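Local coordinates for peptidoglycan synthetase penicillin-binding protein 3 (Bifidobacterium adolescentis, PDB 4YE5) that probably cross-links peptidoglycan strands as a membrane-anchored class B transpeptidase and probably binds penicillin and related beta-lactams, at residues Asn146-Ser151 / Gly161-Asp166; Lys29-Lys34 / Ala209-Asp214; Gln460-Met465 / Ser507-Ala512; Glu466-His471 / Ala484-Thr489; Glu381-Pro386 / Gly403-Val408. All coordinates share one frame; numbering follows the deposited sequence.

Contact 1. Residues Asn146-Ser151 / Gly161-Asp166; sequences NERLYS and GGVDAD
A sparse contact of side-chain packing, one weak amide bond and one bridging water joins Asn146-Ser151 to Gly161-Asp166 in the N-terminal part of the chain, within the region assigned to the PBP dimerisation family. The two run roughly antiparallel, their end-to-end directions 162° apart, yet the CA atoms of Arg148 and Val163 stay 7.4 Å apart, too far for direct strand pairing. At one end the amide of Asn146 sits by the carbonyls of Ala165 and Asp166: ND2 gives a weak, bent bond to Ala165 O (3.3 Å, 127° at the hydrogen). A water donates both its hydrogens across the gap, to Asn146 O at 2.8 Å and to Asp164 O at 2.9 Å. Strand 148-149 is the outer strand of a mixed sheet, beside strand 42-46, whereas strand 162-163 pairs with 169-171 in a separate two-stranded hairpin, so the contact bridges two sheets. In the middle, CG2 of Val163 packs against the aliphatic root of Arg148, 3.8 Å from CB, the side chains crossing at about a right angle. CG of Arg148 is anti to the backbone N (chi1 -171°) and the chain bends at chi2, leading the guanidinium on to a salt bridge with Glu174. The same carboxylate bonds the hydroxyl of Tyr150, and that OH rests 3.5 Å from Gly162 CA.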
# COMPACT_ATOMS: atom_id res chain seq x y z
N ASN A 146 -14.36 -18.48 -4.65
CA ASN A 146 -13.33 -17.47 -4.37
C ASN A 146 -13.83 -16.05 -4.25
O ASN A 146 -13.06 -15.09 -4.41
CB ASN A 146 -12.22 -17.53 -5.41
CG ASN A 146 -11.49 -18.85 -5.39
OD1 ASN A 146 -10.72 -19.14 -4.48
ND2 ASN A 146 -11.75 -19.67 -6.40
N GLU A 147 -15.12 -15.91 -3.96
CA GLU A 147 -15.69 -14.58 -3.75
C GLU A 147 -14.91 -13.81 -2.67
O GLU A 147 -14.66 -14.34 -1.58
CB GLU A 147 -17.17 -14.67 -3.38
CG GLU A 147 -17.84 -13.29 -3.32
CD GLU A 147 -19.35 -13.37 -3.07
OE1 GLU A 147 -19.80 -14.30 -2.37
OE2 GLU A 147 -20.07 -12.48 -3.57
N ARG A 148 -14.54 -12.57 -2.98
CA ARG A 148 -13.76 -11.74 -2.06
C ARG A 148 -14.54 -10.46 -1.77
O ARG A 148 -14.93 -9.74 -2.70
CB ARG A 148 -12.42 -11.38 -2.73
CG ARG A 148 -11.37 -10.68 -1.83
CD ARG A 148 -10.72 -11.65 -0.88
NE ARG A 148 -9.48 -11.16 -0.25
CZ ARG A 148 -8.99 -11.65 0.89
NH1 ARG A 148 -9.63 -12.63 1.52
NH2 ARG A 148 -7.85 -11.17 1.40
N LEU A 149 -14.80 -10.17 -0.50
CA LEU A 149 -15.58 -8.99 -0.14
C LEU A 149 -14.72 -7.96 0.57
O LEU A 149 -13.85 -8.30 1.40
CB LEU A 149 -16.75 -9.36 0.78
CG LEU A 149 -17.76 -10.39 0.25
CD1 LEU A 149 -18.86 -10.67 1.28
CD2 LEU A 149 -18.37 -9.93 -1.08
N TYR A 150 -14.99 -6.70 0.28
CA TYR A 150 -14.26 -5.59 0.88
C TYR A 150 -15.28 -4.70 1.57
O TYR A 150 -15.96 -3.92 0.91
CB TYR A 150 -13.53 -4.81 -0.22
CG TYR A 150 -12.52 -5.67 -0.96
CD1 TYR A 150 -12.90 -6.40 -2.10
CD2 TYR A 150 -11.21 -5.77 -0.52
CE1 TYR A 150 -11.98 -7.19 -2.77
CE2 TYR A 150 -10.28 -6.55 -1.19
CZ TYR A 150 -10.68 -7.26 -2.31
OH TYR A 150 -9.76 -8.04 -2.97
N SER A 151 -15.40 -4.82 2.89
CA SER A 151 -16.51 -4.19 3.60
C SER A 151 -16.52 -2.66 3.54
O SER A 151 -17.56 -2.05 3.72
CB SER A 151 -16.58 -4.66 5.06
OG SER A 151 -15.41 -4.30 5.77
N GLY A 161 -6.46 -3.40 -4.00
CA GLY A 161 -6.33 -4.11 -5.26
C GLY A 161 -7.51 -5.04 -5.50
O GLY A 161 -8.67 -4.60 -5.47
N GLY A 162 -7.21 -6.33 -5.71
CA GLY A 162 -8.26 -7.30 -5.99
C GLY A 162 -7.69 -8.68 -6.33
O GLY A 162 -6.47 -8.84 -6.48
N VAL A 163 -8.57 -9.67 -6.42
CA VAL A 163 -8.18 -11.02 -6.82
C VAL A 163 -8.86 -11.45 -8.12
O VAL A 163 -9.90 -10.90 -8.50
CB VAL A 163 -8.51 -12.04 -5.71
CG1 VAL A 163 -7.82 -11.66 -4.40
CG2 VAL A 163 -10.01 -12.13 -5.51
N ASP A 164 -8.30 -12.42 -8.83
CA ASP A 164 -8.97 -12.95 -10.02
C ASP A 164 -10.00 -14.03 -9.65
O ASP A 164 -10.19 -14.31 -8.47
CB ASP A 164 -7.96 -13.45 -11.08
CG ASP A 164 -7.14 -14.65 -10.61
OD1 ASP A 164 -7.49 -15.29 -9.59
OD2 ASP A 164 -6.13 -14.94 -11.27
N ALA A 165 -10.65 -14.64 -10.64
CA ALA A 165 -11.69 -15.64 -10.35
C ALA A 165 -11.20 -16.88 -9.61
O ALA A 165 -11.98 -17.60 -9.01
CB ALA A 165 -12.44 -16.05 -11.63
N ASP A 166 -9.89 -17.12 -9.64
CA ASP A 166 -9.26 -18.21 -8.90
C ASP A 166 -8.80 -17.79 -7.50
O ASP A 166 -8.15 -18.56 -6.79
CB ASP A 166 -8.05 -18.73 -9.68
CG ASP A 166 -8.42 -19.20 -11.08
OD1 ASP A 166 -9.55 -19.72 -11.27
OD2 ASP A 166 -7.58 -19.05 -12.00
O HOH W 1 -12.73 -14.07 -7.02

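Contact 2. Residues Lys29-Lys34 / Ala209-Asp214; sequences KARRGK and AVNGSD
Asn211 and Asp214 both hold CG anti to their own carbonyl carbon (chi1 -72° and -55°), a torsion that swings each side-chain oxygen back onto an amide of Lys29-Lys34. Asn211 OD1 takes the N-H of Arg31 at 2.9 Å in an almost straight bond, the donor standing well above the carbonyl plane. Asp214 OD1 receives Lys34 N at 2.7 Å, on the anti side of the carboxylate and again nearly straight (179° at the hydrogen). Between them Gly212 N bonds to Arg31 O at 2.8 Å, arriving close to the C=O axis. The two loops run nearly parallel and lead into strands 35-36 and 214-217, parallel neighbours in the mixed sheet; the side-chain bonds of Asn211 and Asp214 join one backbone bond at the entrance to the pairing. Gly33 and Gly212 let the backbones close to 4.4 Å between CA atoms, and Gly33 CA makes a straight C-H...O contact with Ser213 O. Lys34 lies alongside Asp214; its NZ is 4.7 Å from OD1, with a water between them that is only weakly bound by the amine. A second water joins Arg31 NH1, at the guanidinium edge, to Asn211 ND2. NH1 also pairs with Glu48.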
# COMPACT_ATOMS: atom_id res chain seq x y z
N LYS A 29 -8.67 -26.99 -1.29
CA LYS A 29 -8.19 -25.62 -1.49
C LYS A 29 -8.06 -24.86 -0.17
O LYS A 29 -8.99 -24.84 0.63
CB LYS A 29 -9.07 -24.86 -2.48
CG LYS A 29 -8.67 -23.39 -2.55
CD LYS A 29 -8.94 -22.76 -3.91
CE LYS A 29 -8.25 -21.40 -4.01
NZ LYS A 29 -7.93 -21.10 -5.44
N ALA A 30 -6.89 -24.25 0.06
CA ALA A 30 -6.70 -23.37 1.21
C ALA A 30 -7.63 -22.15 1.11
O ALA A 30 -7.83 -21.61 0.02
CB ALA A 30 -5.23 -22.90 1.30
N ARG A 31 -8.19 -21.72 2.24
CA ARG A 31 -9.01 -20.51 2.28
C ARG A 31 -8.13 -19.26 2.42
O ARG A 31 -7.16 -19.25 3.19
CB ARG A 31 -10.02 -20.56 3.42
CG ARG A 31 -10.89 -21.83 3.40
CD ARG A 31 -11.72 -21.97 4.68
NE ARG A 31 -12.56 -20.80 4.91
CZ ARG A 31 -13.06 -20.45 6.09
NH1 ARG A 31 -12.81 -21.19 7.17
NH2 ARG A 31 -13.81 -19.36 6.20
N ARG A 32 -8.48 -18.22 1.68
CA ARG A 32 -7.68 -17.01 1.67
C ARG A 32 -7.76 -16.26 3.00
O ARG A 32 -8.84 -16.11 3.57
CB ARG A 32 -8.11 -16.11 0.51
CG ARG A 32 -7.12 -14.98 0.23
CD ARG A 32 -7.47 -14.26 -1.06
NE ARG A 32 -6.47 -13.24 -1.37
CZ ARG A 32 -5.31 -13.50 -1.95
NH1 ARG A 32 -5.00 -14.76 -2.28
NH2 ARG A 32 -4.46 -12.51 -2.19
N GLY A 33 -6.62 -15.78 3.48
CA GLY A 33 -6.59 -14.98 4.70
C GLY A 33 -7.21 -13.60 4.55
O GLY A 33 -7.53 -13.16 3.44
N LYS A 34 -7.42 -12.94 5.68
CA LYS A 34 -8.01 -11.60 5.67
C LYS A 34 -6.94 -10.51 5.57
O LYS A 34 -5.76 -10.73 5.84
CB LYS A 34 -8.84 -11.35 6.95
CG LYS A 34 -9.80 -12.46 7.36
CD LYS A 34 -10.64 -11.99 8.56
CE LYS A 34 -10.87 -13.09 9.60
NZ LYS A 34 -11.37 -14.38 9.02
N ALA A 209 -4.86 -29.00 3.97
CA ALA A 209 -4.60 -27.63 3.54
C ALA A 209 -4.08 -26.82 4.72
O ALA A 209 -4.42 -27.10 5.86
CB ALA A 209 -5.90 -26.99 3.00
N VAL A 210 -3.25 -25.82 4.43
CA VAL A 210 -2.90 -24.82 5.42
C VAL A 210 -3.54 -23.53 4.91
O VAL A 210 -3.20 -23.05 3.83
CB VAL A 210 -1.38 -24.64 5.56
CG1 VAL A 210 -1.06 -23.51 6.54
CG2 VAL A 210 -0.74 -25.94 6.04
N ASN A 211 -4.51 -23.00 5.65
CA ASN A 211 -5.27 -21.86 5.16
C ASN A 211 -4.37 -20.63 5.20
O ASN A 211 -3.36 -20.63 5.89
CB ASN A 211 -6.53 -21.65 5.99
CG ASN A 211 -7.55 -22.71 5.73
OD1 ASN A 211 -7.63 -23.24 4.61
ND2 ASN A 211 -8.35 -23.03 6.74
N GLY A 212 -4.72 -19.60 4.43
CA GLY A 212 -3.88 -18.42 4.37
C GLY A 212 -3.78 -17.74 5.72
O GLY A 212 -4.67 -17.89 6.56
N SER A 213 -2.70 -16.99 5.93
CA SER A 213 -2.57 -16.20 7.15
C SER A 213 -3.23 -14.83 6.94
O SER A 213 -3.47 -14.43 5.81
CB SER A 213 -1.10 -16.05 7.52
OG SER A 213 -0.59 -17.27 8.03
N ASP A 214 -3.55 -14.14 8.03
CA ASP A 214 -4.15 -12.81 7.94
C ASP A 214 -3.06 -11.75 7.99
O ASP A 214 -2.03 -11.93 8.64
CB ASP A 214 -5.14 -12.57 9.07
CG ASP A 214 -6.22 -13.65 9.14
OD1 ASP A 214 -6.74 -14.09 8.08
OD2 ASP A 214 -6.56 -14.05 10.27
O HOH W 2 -7.58 -18.23 6.06
O HOH W 3 -11.24 -23.91 7.11
O HOH W 4 -8.61 -16.15 7.85

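Contact 3. Residues Gln460-Met465 / Ser507-Ala512; sequences QMLNAM and STIIPA
Leu462 and Met465 of helix 455-470 pack on Ile509 of strand 501-510, an apolar contact in which the helix lies across the five-stranded antiparallel sheet of the transpeptidase domain, in the penicillin-recognising fold. The segment axes pass 10.4 Å apart at 112°, a spacing filled by side chains from both sides. Ile509 is the central one. Its CG1 is anti to the carbonyl carbon (chi1 -64°), and the extended branch carries CD1 toward the helix, between two residues one turn apart. Leu462 CD1 meets Ile509 CD1 at 3.7 Å and also lies 4.2 Å from Ile509 CG2. Met465, present as selenomethionine, crosses Ile509 at about a right angle, its selenium 4.1 Å from Ile509 CD1. Ala484 of the edge strand touches all three side chains, while Ile415 and Ala419 of helix 408-419 also pack on Ile509. Contacts with backbone oxygens extend the packing to both ends of 507-512. The bend of Met465 at chi3 (66°) places its methyl CE 4.2 Å from Ser507 O. At the other end, just past the cis-proline Pro511, the second branch of Leu462 reaches the loop, with CD2 3.6 Å from Ala512 O.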
# COMPACT_ATOMS: atom_id res chain seq x y z
N GLN A 460 18.73 21.93 13.25
CA GLN A 460 18.84 23.24 12.60
C GLN A 460 17.96 23.33 11.37
O GLN A 460 17.37 24.37 11.08
CB GLN A 460 20.30 23.54 12.25
CG GLN A 460 21.17 23.72 13.49
CD GLN A 460 22.66 23.78 13.20
OE1 GLN A 460 23.11 23.61 12.07
NE2 GLN A 460 23.45 24.01 14.25
N MSE A 461 17.85 22.22 10.63
CA MSE A 461 16.99 22.17 9.45
C MSE A 461 15.50 22.20 9.84
O MSE A 461 14.68 22.80 9.17
CB MSE A 461 17.29 20.92 8.62
CG MSE A 461 18.64 20.94 7.90
SE MSE A 461 18.79 22.50 6.76
CE MSE A 461 17.28 22.20 5.60
N LEU A 462 15.15 21.54 10.94
CA LEU A 462 13.78 21.57 11.44
C LEU A 462 13.41 23.01 11.81
O LEU A 462 12.30 23.49 11.52
CB LEU A 462 13.69 20.67 12.68
CG LEU A 462 12.31 20.34 13.26
CD1 LEU A 462 11.47 19.60 12.24
CD2 LEU A 462 12.48 19.49 14.51
N ASN A 463 14.34 23.68 12.48
CA ASN A 463 14.20 25.09 12.83
C ASN A 463 14.00 25.97 11.57
O ASN A 463 13.11 26.82 11.53
CB ASN A 463 15.44 25.52 13.63
CG ASN A 463 15.32 26.92 14.22
OD1 ASN A 463 14.97 27.88 13.54
ND2 ASN A 463 15.65 27.04 15.51
N ALA A 464 14.80 25.74 10.54
CA ALA A 464 14.65 26.50 9.28
C ALA A 464 13.33 26.16 8.58
O ALA A 464 12.70 27.03 7.96
CB ALA A 464 15.84 26.26 8.35
N MSE A 465 12.91 24.89 8.67
CA MSE A 465 11.61 24.48 8.11
C MSE A 465 10.43 25.08 8.87
O MSE A 465 9.38 25.36 8.29
CB MSE A 465 11.47 22.95 8.03
CG MSE A 465 12.40 22.29 7.02
SE MSE A 465 12.07 20.39 6.92
CE MSE A 465 10.25 20.46 6.15
N SER A 507 5.01 19.46 2.27
CA SER A 507 5.26 18.42 3.24
C SER A 507 5.48 19.06 4.60
O SER A 507 6.29 19.98 4.74
CB SER A 507 6.46 17.56 2.80
OG SER A 507 6.62 16.46 3.68
N THR A 508 4.74 18.57 5.58
CA THR A 508 4.70 19.16 6.90
C THR A 508 5.07 18.16 7.99
O THR A 508 4.62 17.01 7.98
CB THR A 508 3.26 19.63 7.22
OG1 THR A 508 2.84 20.56 6.21
CG2 THR A 508 3.24 20.32 8.58
N ILE A 509 5.89 18.63 8.94
CA ILE A 509 6.22 17.86 10.14
C ILE A 509 5.42 18.50 11.26
O ILE A 509 5.48 19.71 11.44
CB ILE A 509 7.72 17.99 10.48
CG1 ILE A 509 8.57 17.38 9.37
CG2 ILE A 509 8.00 17.35 11.83
CD1 ILE A 509 10.06 17.84 9.37
N ILE A 510 4.67 17.70 12.02
CA ILE A 510 3.80 18.28 13.03
C ILE A 510 3.68 17.36 14.27
O ILE A 510 3.67 16.13 14.13
CB ILE A 510 2.41 18.58 12.39
CG1 ILE A 510 1.55 19.42 13.34
CG2 ILE A 510 1.67 17.28 12.00
CD1 ILE A 510 0.18 19.76 12.77
N PRO A 511 3.68 17.93 15.49
CA PRO A 511 4.06 19.33 15.77
C PRO A 511 5.58 19.50 15.71
O PRO A 511 6.30 18.55 16.03
CB PRO A 511 3.56 19.57 17.20
CG PRO A 511 3.36 18.18 17.82
CD PRO A 511 3.21 17.20 16.68
N ALA A 512 6.04 20.68 15.29
CA ALA A 512 7.48 20.91 15.13
C ALA A 512 8.29 20.68 16.41
O ALA A 512 9.46 20.27 16.35
CB ALA A 512 7.75 22.33 14.59

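Contact 4. Residues Glu466-His471 / Ala484-Thr489; sequences ESSAEH and AAKSGT
Small residues allow close packing here: Ala469 and Ser468 of the helix face Ala484 and Ala485 of the strand, and the segment axes approach to 5.5 Å at 64°. The apolar pair is Ala469 CB with Ala485 CB, 4.1 Å apart. Packing on backbone atoms comes next. Ala469 CB also lies 3.8 Å from Ala485 N, and Ala484 CB rests against the helix 3.8 Å from Glu466 N. Ser468 CB abuts Ala485 O at 3.2 Å; its OG sits anti to the carbonyl carbon (chi1 -59°) and bonds back to Ala464 O one turn earlier, as serines in helices often do. Of the longer side chains, that of Glu466 points away from the strand and forms a salt bridge with Arg482. Lys486 uses only its aliphatic part here, CD lying 3.8 Å from Ser468 OG. Bends at chi2 and chi3 fold the lysine chain so that NZ ends in hydrogen bonds with Ser287 OG and Leu339 O. This buried lysine nitrogen beside a serine hydroxyl matches the active site of penicillin-binding proteins: Ser287 and Lys290 fit the SxxK motif, and Lys486-Ser487-Gly488 on the edge strand of the sheet probably forms the KSG motif that lines the cleft.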
# COMPACT_ATOMS: atom_id res chain seq x y z
N GLU A 466 10.59 25.29 10.17
CA GLU A 466 9.56 25.96 10.93
C GLU A 466 9.46 27.43 10.49
O GLU A 466 8.36 27.97 10.37
CB GLU A 466 9.80 25.82 12.45
CG GLU A 466 8.83 26.67 13.26
CD GLU A 466 8.63 26.20 14.70
OE1 GLU A 466 9.40 25.34 15.17
OE2 GLU A 466 7.69 26.70 15.35
N SER A 467 10.61 28.07 10.24
CA SER A 467 10.57 29.42 9.66
C SER A 467 9.93 29.38 8.27
O SER A 467 9.16 30.27 7.91
CB SER A 467 11.98 30.04 9.59
OG SER A 467 12.50 30.24 10.89
N SER A 468 10.21 28.33 7.50
CA SER A 468 9.59 28.18 6.18
C SER A 468 8.05 28.06 6.29
O SER A 468 7.33 28.64 5.49
CB SER A 468 10.17 26.98 5.40
OG SER A 468 11.59 27.12 5.22
N ALA A 469 7.55 27.31 7.28
CA ALA A 469 6.09 27.19 7.50
C ALA A 469 5.47 28.53 7.90
O ALA A 469 4.40 28.91 7.41
CB ALA A 469 5.79 26.15 8.60
N GLU A 470 6.13 29.25 8.79
CA GLU A 470 5.61 30.54 9.24
C GLU A 470 5.51 31.54 8.08
O GLU A 470 4.69 32.45 8.12
CB GLU A 470 6.49 31.12 10.35
CG GLU A 470 6.38 30.35 11.65
CD GLU A 470 7.18 31.01 12.76
OE1 GLU A 470 7.84 32.03 12.47
OE2 GLU A 470 7.15 30.49 13.90
N HIS A 471 6.33 31.37 7.06
CA HIS A 471 6.24 32.20 5.86
C HIS A 471 4.82 32.17 5.23
O HIS A 471 4.41 33.14 4.59
CB HIS A 471 7.30 31.76 4.85
CG HIS A 471 7.46 32.70 3.70
ND1 HIS A 471 8.21 33.86 3.78
CD2 HIS A 471 6.97 32.66 2.44
CE1 HIS A 471 8.17 34.48 2.61
NE2 HIS A 471 7.43 33.78 1.78
N ALA A 484 6.66 22.47 10.86
CA ALA A 484 7.88 22.67 10.10
C ALA A 484 7.55 22.12 8.72
O ALA A 484 7.18 20.95 8.60
CB ALA A 484 9.03 21.90 10.70
N ALA A 485 7.69 22.95 7.70
CA ALA A 485 7.21 22.52 6.39
C ALA A 485 7.96 23.17 5.25
O ALA A 485 8.59 24.20 5.44
CB ALA A 485 5.71 22.84 6.26
N LYS A 486 7.85 22.59 4.06
CA LYS A 486 8.34 23.23 2.85
C LYS A 486 7.33 23.07 1.73
O LYS A 486 6.68 22.03 1.64
CB LYS A 486 9.69 22.64 2.40
CG LYS A 486 10.92 23.45 2.83
CD LYS A 486 10.97 24.88 2.26
CE LYS A 486 11.36 24.86 0.79
NZ LYS A 486 11.04 26.12 0.07
N SER A 487 7.23 24.07 0.86
CA SER A 487 6.41 23.99 -0.34
C SER A 487 7.26 23.91 -1.60
O SER A 487 8.43 24.29 -1.60
CB SER A 487 5.56 25.25 -0.47
OG SER A 487 6.41 26.38 -0.61
N GLY A 488 6.64 23.46 -2.70
CA GLY A 488 7.29 23.47 -4.00
C GLY A 488 6.28 23.42 -5.14
O GLY A 488 5.09 23.22 -4.91
N THR A 489 6.76 23.61 -6.37
CA THR A 489 5.98 23.35 -7.57
C THR A 489 6.96 22.78 -8.57
O THR A 489 8.18 22.95 -8.42
CB THR A 489 5.37 24.63 -8.20
OG1 THR A 489 6.41 25.51 -8.60
CG2 THR A 489 4.44 25.35 -7.22

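Contact 5. Residues Glu381-Pro386 / Gly403-Val408; sequences EGVLHP and GYTVNV
Two irregular loops pass close between Gly382 and Leu384 on one side and Tyr404 and Val406 on the other, three successive pairs running in opposite directions, with the CA atoms of Leu384 and Tyr404 4.9 Å apart. The sound backbone bond is Thr405 N to Val383 O, 2.9 Å and in the carbonyl plane; the return bond from Val383 N to Thr405 O is weak. Gly382 turns with positive phi (76°), and its carbonyl carbon passes close to Thr405 OG1. Gly403 likewise has positive phi, and its carbonyl joins His385 N through one water that accepts from the amide and donates to the oxygen. The pairing lies in the transpeptidase domain and ties the loop after helix 356-365 to the run leading into helix 408-419, where Asn407 is the N-cap and its OD1 takes Gln410 N. Thr405 adds a side-chain bond: with OG1 placed between the backbone N and the carbonyl carbon (chi1 62°), it accepts from Val383 N at 2.8 Å, though bent to 133°. Val383 N is thus shared by OG1 and, weakly, O of Thr405; Val383 CB packs 3.6 Å from Thr405 OG1. Leu384 and Tyr404 lie side by side, pointing the same way, with Leu384 CD1 3.7 Å from Tyr404 CB. That CB is also pressed to 3.1 Å from Val383 O. The Tyr404 ring leads away to Pro285, Ile368 and Val398, while Leu384 also packs on Tyr360 and Ile363 of helix 356-365.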
# COMPACT_ATOMS: atom_id res chain seq x y z
N GLU A 381 11.24 3.51 -8.77
CA GLU A 381 12.37 3.92 -7.93
C GLU A 381 12.68 5.40 -8.09
O GLU A 381 13.52 5.94 -7.38
CB GLU A 381 13.62 3.08 -8.20
CG GLU A 381 13.44 1.60 -7.86
CD GLU A 381 14.67 0.78 -8.18
OE1 GLU A 381 15.55 1.26 -8.93
OE2 GLU A 381 14.77 -0.36 -7.66
N GLY A 382 12.01 6.06 -9.04
CA GLY A 382 12.30 7.45 -9.34
C GLY A 382 13.59 7.55 -10.13
O GLY A 382 14.22 6.54 -10.43
N VAL A 383 13.99 8.76 -10.48
CA VAL A 383 15.17 8.94 -11.31
C VAL A 383 16.13 9.92 -10.67
O VAL A 383 15.76 11.03 -10.34
CB VAL A 383 14.81 9.43 -12.73
CG1 VAL A 383 16.06 9.69 -13.55
CG2 VAL A 383 13.92 8.42 -13.44
N LEU A 384 17.37 9.49 -10.48
CA LEU A 384 18.45 10.38 -10.08
C LEU A 384 19.69 9.94 -10.83
O LEU A 384 20.26 8.88 -10.54
CB LEU A 384 18.69 10.30 -8.57
CG LEU A 384 19.92 11.08 -8.10
CD1 LEU A 384 19.75 12.59 -8.31
CD2 LEU A 384 20.24 10.76 -6.63
N HIS A 385 20.11 10.73 -11.81
CA HIS A 385 21.24 10.36 -12.66
C HIS A 385 22.58 10.48 -11.94
O HIS A 385 22.75 11.38 -11.11
CB HIS A 385 21.28 11.24 -13.92
CG HIS A 385 20.07 11.09 -14.78
ND1 HIS A 385 19.21 12.14 -15.05
CD2 HIS A 385 19.55 10.01 -15.42
CE1 HIS A 385 18.22 11.71 -15.82
NE2 HIS A 385 18.41 10.43 -16.06
N PRO A 386 23.52 9.56 -12.24
CA PRO A 386 24.87 9.63 -11.67
C PRO A 386 25.51 10.99 -11.94
O PRO A 386 25.27 11.58 -13.00
CB PRO A 386 25.64 8.52 -12.42
CG PRO A 386 24.76 8.14 -13.60
CD PRO A 386 23.35 8.41 -13.14
N GLY A 403 15.41 18.10 -12.00
CA GLY A 403 16.27 17.23 -12.80
C GLY A 403 16.39 15.82 -12.21
O GLY A 403 17.18 15.01 -12.70
N TYR A 404 15.64 15.56 -11.15
CA TYR A 404 15.50 14.21 -10.61
C TYR A 404 14.07 14.07 -10.15
O TYR A 404 13.40 15.08 -9.95
CB TYR A 404 16.47 13.95 -9.45
CG TYR A 404 16.25 14.75 -8.17
CD1 TYR A 404 15.43 14.26 -7.14
CD2 TYR A 404 16.91 15.96 -7.95
CE1 TYR A 404 15.26 14.97 -5.95
CE2 TYR A 404 16.74 16.68 -6.76
CZ TYR A 404 15.92 16.18 -5.77
OH TYR A 404 15.75 16.87 -4.58
N THR A 405 13.58 12.84 -10.02
CA THR A 405 12.17 12.67 -9.68
C THR A 405 12.00 11.77 -8.47
O THR A 405 12.84 10.91 -8.20
CB THR A 405 11.40 11.99 -10.80
OG1 THR A 405 11.95 10.68 -11.00
CG2 THR A 405 11.48 12.81 -12.11
N VAL A 406 10.88 11.95 -7.76
CA VAL A 406 10.57 11.18 -6.56
C VAL A 406 9.11 10.73 -6.61
O VAL A 406 8.31 11.31 -7.33
CB VAL A 406 10.74 12.06 -5.32
CG1 VAL A 406 12.13 12.71 -5.31
CG2 VAL A 406 9.65 13.16 -5.29
N ASN A 407 8.76 9.70 -5.83
CA ASN A 407 7.34 9.48 -5.55
C ASN A 407 7.01 10.04 -4.18
O ASN A 407 7.92 10.49 -3.46
CB ASN A 407 6.92 8.00 -5.70
CG ASN A 407 7.76 7.07 -4.88
OD1 ASN A 407 7.98 7.28 -3.68
ND2 ASN A 407 8.27 6.02 -5.53
N VAL A 408 5.74 10.05 -3.83
CA VAL A 408 5.35 10.66 -2.57
C VAL A 408 5.95 9.95 -1.35
O VAL A 408 6.24 10.60 -0.34
CB VAL A 408 3.79 10.83 -2.46
CG1 VAL A 408 3.09 9.50 -2.19
CG2 VAL A 408 3.43 11.86 -1.36
O HOH W 5 19.25 13.43 -11.80

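Contacts 1 and 2 lie across the chain's centre from contacts 3, 4 and 5. Contacts 1 and 2 lie 13 Å apart between centres and join through Arg148 NH2 to Gly33 O and Lys29 NZ to Asp166 O, both 2.9 Å; contact 1 is nested in the loop that contact 2 closes. Contacts 3 and 4, with centres 8 Å apart, share helix 455-470 and adjoining strands of one sheet, coupled by Ile509 N to Ala484 O (2.7 Å). Contact 4 carries Lys486 of the probable active site, and Met465 of contact 3 touches that site's residues. Contact 5 is about 9 Å from contact 4 at nearest atoms, its Tyr404 near the site without touching it. Contacts 1 and 4 have centres 43 Å apart.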